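PDB 3EXA: tRNA dimethylallyltransferase from Bacillus halodurans, which probably transfers a dimethylallyl group from dimethylallyl diphosphate to adenine 37 of tRNAs that read codons beginning with uridine, with magnesium as cofactor. Local coordinates for residues S36-R41 with T47-A52; I208-R211 with V216-G219; P59-D64 with T82-E87. One frame throughout, in Å; residues are numbered along the deposited sequence.

How the contacts relate
Contact 1 is the middle piece, touching both of the others. Toward contact 3 it reaches through K49 NZ, which forms a salt bridge with D64 OD2, and through a probable backbone hydrogen bond of 3.1 Å between Q38 O and D64 N. Toward contact 2 the touch is only packing, A48 CB lying 3.3 Å from R211 NH2. Contacts 2 and 3 do not meet; their centres are about 29 Å apart. Contacts 1 and 2 both border the predicted ATP-binding loop: the side chain of I50 comes within about 4 Å of that of T17, while I208 touches A13 and R211 touches T12. Residues 35-38 probably meet the tRNA. Contact 3 lies away from these sites.

Contact 1 of 3, residues S36-R41 with T47-A52; sequences SMQVYR and TAKITA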
# COMPACT_ATOMS: atom_id res chain seq x y z
N SER A 36 24.68 -11.10 4.15
CA SER A 36 23.66 -10.82 5.14
C SER A 36 23.80 -11.54 6.47
O SER A 36 23.31 -11.06 7.50
CB SER A 36 22.28 -11.11 4.55
OG SER A 36 22.19 -12.48 4.17
N MSE A 37 24.43 -12.71 6.48
CA MSE A 37 24.59 -13.45 7.73
C MSE A 37 25.70 -12.89 8.61
O MSE A 37 25.68 -13.08 9.82
CB MSE A 37 24.83 -14.93 7.46
CG MSE A 37 23.57 -15.68 7.06
SE MSE A 37 22.16 -15.53 8.42
CE MSE A 37 20.92 -14.37 7.44
N GLN A 38 26.66 -12.21 7.99
CA GLN A 38 27.78 -11.63 8.70
C GLN A 38 27.34 -10.50 9.63
O GLN A 38 28.13 -10.06 10.47
CB GLN A 38 28.80 -11.04 7.72
CG GLN A 38 29.37 -12.01 6.72
CD GLN A 38 30.29 -13.01 7.36
OE1 GLN A 38 29.88 -13.79 8.22
NE2 GLN A 38 31.56 -12.99 6.96
N VAL A 39 26.11 -10.03 9.48
CA VAL A 39 25.65 -8.93 10.33
C VAL A 39 25.34 -9.36 11.75
O VAL A 39 25.50 -8.57 12.69
CB VAL A 39 24.38 -8.22 9.75
CG1 VAL A 39 24.57 -7.92 8.26
CG2 VAL A 39 23.13 -9.06 10.00
N TYR A 40 24.91 -10.61 11.92
CA TYR A 40 24.54 -11.12 13.24
C TYR A 40 25.71 -11.44 14.15
O TYR A 40 26.51 -12.32 13.87
CB TYR A 40 23.67 -12.37 13.07
CG TYR A 40 22.37 -12.11 12.35
CD1 TYR A 40 21.34 -11.39 12.97
CD2 TYR A 40 22.17 -12.54 11.05
CE1 TYR A 40 20.15 -11.10 12.31
CE2 TYR A 40 20.99 -12.27 10.38
CZ TYR A 40 19.98 -11.55 11.01
OH TYR A 40 18.81 -11.27 10.34
N ARG A 41 25.80 -10.72 15.26
CA ARG A 41 26.88 -10.96 16.20
C ARG A 41 26.62 -12.16 17.10
O ARG A 41 25.48 -12.44 17.47
CB ARG A 41 27.14 -9.71 17.04
CG ARG A 41 25.95 -8.82 17.20
CD ARG A 41 26.41 -7.47 17.67
NE ARG A 41 25.37 -6.48 17.42
CZ ARG A 41 25.50 -5.19 17.68
NH1 ARG A 41 26.63 -4.72 18.19
NH2 ARG A 41 24.50 -4.36 17.42
N THR A 47 28.74 -18.78 10.35
CA THR A 47 28.69 -17.88 9.22
C THR A 47 30.05 -17.64 8.56
O THR A 47 30.17 -16.81 7.66
CB THR A 47 28.08 -16.53 9.61
OG1 THR A 47 29.02 -15.78 10.38
CG2 THR A 47 26.82 -16.74 10.44
N ALA A 48 31.06 -18.38 9.00
CA ALA A 48 32.41 -18.24 8.45
C ALA A 48 32.80 -16.77 8.44
O ALA A 48 33.32 -16.26 7.44
CB ALA A 48 32.47 -18.81 7.04
N LYS A 49 32.54 -16.10 9.55
CA LYS A 49 32.84 -14.68 9.70
C LYS A 49 34.33 -14.41 9.54
O LYS A 49 35.17 -15.15 10.06
CB LYS A 49 32.35 -14.19 11.07
CG LYS A 49 32.28 -12.68 11.21
CD LYS A 49 31.50 -12.27 12.46
CE LYS A 49 30.02 -12.61 12.34
NZ LYS A 49 29.30 -12.43 13.63
N ILE A 50 34.66 -13.34 8.82
CA ILE A 50 36.05 -12.98 8.61
C ILE A 50 36.68 -12.53 9.92
O ILE A 50 36.05 -11.84 10.72
CB ILE A 50 36.20 -11.83 7.58
CG1 ILE A 50 37.67 -11.43 7.46
CG2 ILE A 50 35.38 -10.62 8.02
CD1 ILE A 50 37.96 -10.45 6.35
N THR A 51 37.93 -12.91 10.14
CA THR A 51 38.63 -12.53 11.36
C THR A 51 39.39 -11.22 11.19
O THR A 51 39.67 -10.80 10.07
CB THR A 51 39.60 -13.63 11.78
OG1 THR A 51 40.60 -13.79 10.77
CG2 THR A 51 38.86 -14.95 11.98
N ALA A 52 39.73 -10.58 12.30
CA ALA A 52 40.48 -9.33 12.24
C ALA A 52 41.82 -9.56 11.55
O ALA A 52 42.34 -8.68 10.86
CB ALA A 52 40.69 -8.77 13.65
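K49 reaches Y40 because its CG stands anti to the backbone N (chi1 -165°) and the chain then bends at chi3 (-68°), which brings NZ over the loop of 36-41. There NZ donates a hydrogen bond of 2.8 Å to Y40 O, coming from above the carbonyl plane rather than within it. The same ammonium group makes salt bridges with D64 and D44, so the cation is shared among Y40 O and these two carboxylates, with a weak further bond to M43 O. A leucine here would probably leave both carboxylates without their shared cation and Y40 O without its donor. At the start of 47-52, T47 turns its methyl toward M37, a selenomethionine: T47 CG2 packs 4.0 Å from M37 CB, while T47 OG1 is taken by the carbonyl of M43. The side chain of Q38 lies alongside T47 and K49. Residues 35-38 probably belong to the surface that meets the tRNA. Both segments lie in the long loop between strand 29-33 and helix 52-55, which T51 caps; A48 leans on R211 and M215 of helix 201-218.

Contact 2 of 3, residues I208-R211 with V216-G219; sequences INRR and VEEG
R210 and E217, seven residues apart and two turns along the same helix, meet through a single close pair of atoms. R210 NH1 donates to E217 OE2 at 2.7 Å with an N-H...acceptor angle of 150°, a hydrogen-bonded salt bridge. The carboxylate oxygen sits at the edge of the guanidinium, near its plane, and is approached on its syn side but tilted out of the carboxylate plane. The other terminal nitrogen, NH2, does not join in: R210 NH2 is 3.8 Å from E217 OE2, and with the two flat groups turned 52° against each other this is no bidentate pair. The CA atoms of R210 and E217 are 10.2 Å apart, and both side chains reach into that gap, the arginine bending at chi2 (55°) to swing its end along the helix and the glutamate coming back to meet it.

That pair is the whole of the contact, and it lies on the exposed side, where both residues also touch a crystal neighbour. The other side of helix 201-218 is packed: I208 is buried against S267, R268 and A271 of helix 256-279, and N209 OD1 accepts a hydrogen bond from R268. At the far end G219, with positive phi, closes the helix in a Schellman motif and stands at the N-cap of the next one. One bond, tilted and exposed to solvent, suggests a modest electrostatic tie between residues two turns apart, whose exact pose the lattice may have influenced.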
# COMPACT_ATOMS: atom_id res chain seq x y z
N ILE A 208 34.11 -27.27 0.39
CA ILE A 208 32.90 -26.91 1.09
C ILE A 208 32.62 -27.92 2.21
O ILE A 208 32.21 -27.54 3.31
CB ILE A 208 31.70 -26.80 0.11
CG1 ILE A 208 31.90 -25.58 -0.80
CG2 ILE A 208 30.37 -26.71 0.87
CD1 ILE A 208 30.87 -25.42 -1.90
N ASN A 209 32.88 -29.20 1.95
CA ASN A 209 32.68 -30.22 2.97
C ASN A 209 33.68 -30.03 4.11
O ASN A 209 33.34 -30.15 5.29
CB ASN A 209 32.86 -31.63 2.40
CG ASN A 209 31.86 -31.95 1.31
OD1 ASN A 209 30.70 -31.55 1.36
ND2 ASN A 209 32.32 -32.70 0.33
N ARG A 210 34.92 -29.74 3.75
CA ARG A 210 35.93 -29.53 4.77
C ARG A 210 35.59 -28.26 5.57
O ARG A 210 35.85 -28.18 6.77
CB ARG A 210 37.32 -29.41 4.11
CG ARG A 210 38.42 -28.92 5.04
CD ARG A 210 38.50 -29.78 6.28
NE ARG A 210 39.55 -29.31 7.18
CZ ARG A 210 39.68 -29.71 8.44
NH1 ARG A 210 38.81 -30.59 8.94
NH2 ARG A 210 40.66 -29.25 9.19
N ARG A 211 34.99 -27.28 4.91
CA ARG A 211 34.61 -26.07 5.62
C ARG A 211 33.61 -26.48 6.71
O ARG A 211 33.69 -25.99 7.84
CB ARG A 211 33.96 -25.07 4.67
CG ARG A 211 34.43 -23.63 4.85
CD ARG A 211 33.31 -22.70 5.31
NE ARG A 211 32.02 -23.00 4.67
CZ ARG A 211 31.06 -22.10 4.45
NH1 ARG A 211 29.92 -22.47 3.87
NH2 ARG A 211 31.26 -20.83 4.78
N VAL A 216 32.31 -27.73 12.58
CA VAL A 216 31.98 -28.67 13.64
C VAL A 216 33.13 -28.73 14.63
O VAL A 216 32.91 -28.76 15.83
CB VAL A 216 31.69 -30.06 13.09
CG1 VAL A 216 31.41 -31.02 14.23
CG2 VAL A 216 30.51 -30.00 12.14
N GLU A 217 34.35 -28.72 14.12
CA GLU A 217 35.54 -28.78 14.96
C GLU A 217 35.68 -27.54 15.84
O GLU A 217 36.04 -27.66 17.01
CB GLU A 217 36.80 -28.93 14.10
CG GLU A 217 36.94 -30.30 13.43
CD GLU A 217 38.28 -30.49 12.73
OE1 GLU A 217 39.34 -30.20 13.34
OE2 GLU A 217 38.29 -30.96 11.57
N GLU A 218 35.39 -26.36 15.29
CA GLU A 218 35.50 -25.11 16.04
C GLU A 218 34.40 -24.90 17.07
O GLU A 218 34.56 -24.11 17.99
CB GLU A 218 35.52 -23.92 15.08
CG GLU A 218 36.84 -23.74 14.36
CD GLU A 218 36.70 -22.94 13.08
OE1 GLU A 218 37.72 -22.75 12.39
OE2 GLU A 218 35.57 -22.51 12.75
N GLY A 219 33.29 -25.61 16.90
CA GLY A 219 32.20 -25.48 17.85
C GLY A 219 30.84 -25.10 17.30
O GLY A 219 30.02 -24.56 18.04

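Contact 3 of 3, residues P59-D64 with T82-E87; sequences PHHLID and TPLITE
L84 of helix 74-90 pushes its two methyl groups against H61 and L62, and everything that passes between the segments is apolar or CH-pi in kind. The CH-pi part belongs to L84 CD2, which sits over one face of the H61 imidazole, 3.8 Å from the ring centroid and 27° off the ring normal. It is displaced toward the rim, with H61 CD2 the ring atom beneath it at 3.4 Å.

The aliphatic part belongs to the other branch. L84 CD1 presses on H61 CB at 3.4 Å and meets L62 CD1 at 3.7 Å. Both branches thus lie on one side of the ring, CD1 by H61 CB and CG, and CD2 over the rim at H61 CD2 and NE2. The side chains of L62 and L84 run antiparallel where they touch, and L62 also rests on I32. The chi1 of L84, -118°, falls away from any staggered value, which may reflect tight packing or the limits of the model.

The polar bonds run to strand 29-33 rather than to the helix. H61 ND1 is hydrogen-bonded to V31 O, which helps to fix the rotation of the ring and so the face offered to L84. Backbone bonds from H61 to V31 and S33 tie the short strand 60-61 to strand 29-33.

Strand 60-61 is an edge strand of the parallel sheet, next to 29-33, and the chain leaves it through helix 74-90 to enter 94-98 on the far side of 29-33. The contact thus packs the helix of a beta-alpha-beta crossover onto its own first strand, in the alpha/beta core of a P-loop NTPase-type fold.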
# COMPACT_ATOMS: atom_id res chain seq x y z
N PRO A 59 39.80 -2.14 6.44
CA PRO A 59 38.57 -1.92 7.21
C PRO A 59 37.34 -2.58 6.58
O PRO A 59 37.13 -2.51 5.36
CB PRO A 59 38.46 -0.40 7.26
CG PRO A 59 39.07 0.00 5.95
CD PRO A 59 40.29 -0.87 5.87
N HIS A 60 36.52 -3.21 7.42
CA HIS A 60 35.32 -3.86 6.95
C HIS A 60 34.06 -3.32 7.62
O HIS A 60 34.05 -3.05 8.82
CB HIS A 60 35.42 -5.37 7.15
CG HIS A 60 36.45 -6.03 6.29
ND1 HIS A 60 36.24 -7.24 5.67
CD2 HIS A 60 37.70 -5.65 5.94
CE1 HIS A 60 37.31 -7.58 4.98
NE2 HIS A 60 38.21 -6.62 5.13
N HIS A 61 33.00 -3.16 6.83
CA HIS A 61 31.75 -2.64 7.34
C HIS A 61 30.59 -3.61 7.26
O HIS A 61 30.58 -4.53 6.43
CB HIS A 61 31.36 -1.37 6.59
CG HIS A 61 32.46 -0.35 6.50
ND1 HIS A 61 33.55 -0.51 5.68
CD2 HIS A 61 32.64 0.82 7.15
CE1 HIS A 61 34.36 0.53 5.83
NE2 HIS A 61 33.83 1.34 6.72
N LEU A 62 29.60 -3.37 8.11
CA LEU A 62 28.39 -4.17 8.16
C LEU A 62 28.59 -5.56 8.75
O LEU A 62 27.93 -6.53 8.38
CB LEU A 62 27.79 -4.27 6.75
CG LEU A 62 26.80 -3.16 6.36
CD1 LEU A 62 27.15 -1.81 7.01
CD2 LEU A 62 26.79 -3.05 4.86
N ILE A 63 29.54 -5.65 9.68
CA ILE A 63 29.81 -6.89 10.35
C ILE A 63 29.46 -6.70 11.82
O ILE A 63 29.88 -5.73 12.45
CB ILE A 63 31.29 -7.28 10.27
CG1 ILE A 63 31.74 -7.33 8.82
CG2 ILE A 63 31.50 -8.62 10.93
CD1 ILE A 63 31.15 -8.46 8.04
N ASP A 64 28.68 -7.63 12.36
CA ASP A 64 28.30 -7.55 13.76
C ASP A 64 27.53 -6.28 14.08
O ASP A 64 27.89 -5.55 15.00
CB ASP A 64 29.56 -7.65 14.61
CG ASP A 64 30.17 -9.04 14.57
OD1 ASP A 64 31.36 -9.20 14.87
OD2 ASP A 64 29.43 -9.98 14.23
N THR A 82 24.63 2.00 0.50
CA THR A 82 24.68 3.15 -0.37
C THR A 82 25.40 4.33 0.29
O THR A 82 26.37 4.85 -0.24
CB THR A 82 23.26 3.55 -0.84
OG1 THR A 82 22.64 2.41 -1.47
CG2 THR A 82 23.32 4.67 -1.86
N PRO A 83 24.94 4.76 1.48
CA PRO A 83 25.62 5.89 2.13
C PRO A 83 27.09 5.59 2.42
O PRO A 83 27.95 6.48 2.34
CB PRO A 83 24.81 6.10 3.40
CG PRO A 83 23.44 5.59 3.03
CD PRO A 83 23.77 4.33 2.26
N LEU A 84 27.39 4.34 2.76
CA LEU A 84 28.76 3.94 3.07
C LEU A 84 29.69 4.09 1.88
O LEU A 84 30.84 4.48 2.03
CB LEU A 84 28.80 2.50 3.59
CG LEU A 84 29.31 2.34 5.02
CD1 LEU A 84 29.14 0.90 5.47
CD2 LEU A 84 30.77 2.75 5.10
N ILE A 85 29.20 3.77 0.69
CA ILE A 85 30.01 3.90 -0.51
C ILE A 85 30.46 5.35 -0.68
O ILE A 85 31.58 5.62 -1.09
CB ILE A 85 29.23 3.44 -1.74
CG1 ILE A 85 29.15 1.91 -1.74
CG2 ILE A 85 29.87 3.98 -3.00
CD1 ILE A 85 28.21 1.36 -2.79
N THR A 86 29.56 6.27 -0.34
CA THR A 86 29.86 7.70 -0.43
C THR A 86 30.86 8.11 0.64
O THR A 86 31.76 8.89 0.37
CB THR A 86 28.58 8.55 -0.27
OG1 THR A 86 27.60 8.13 -1.22
CG2 THR A 86 28.89 10.03 -0.50
N GLU A 87 30.69 7.59 1.85
CA GLU A 87 31.58 7.92 2.96
C GLU A 87 32.99 7.38 2.69
O GLU A 87 33.98 7.97 3.12
CB GLU A 87 31.02 7.34 4.27
CG GLU A 87 29.66 7.93 4.68
CD GLU A 87 28.94 7.09 5.74
OE1 GLU A 87 29.56 6.76 6.77
OE2 GLU A 87 27.74 6.78 5.54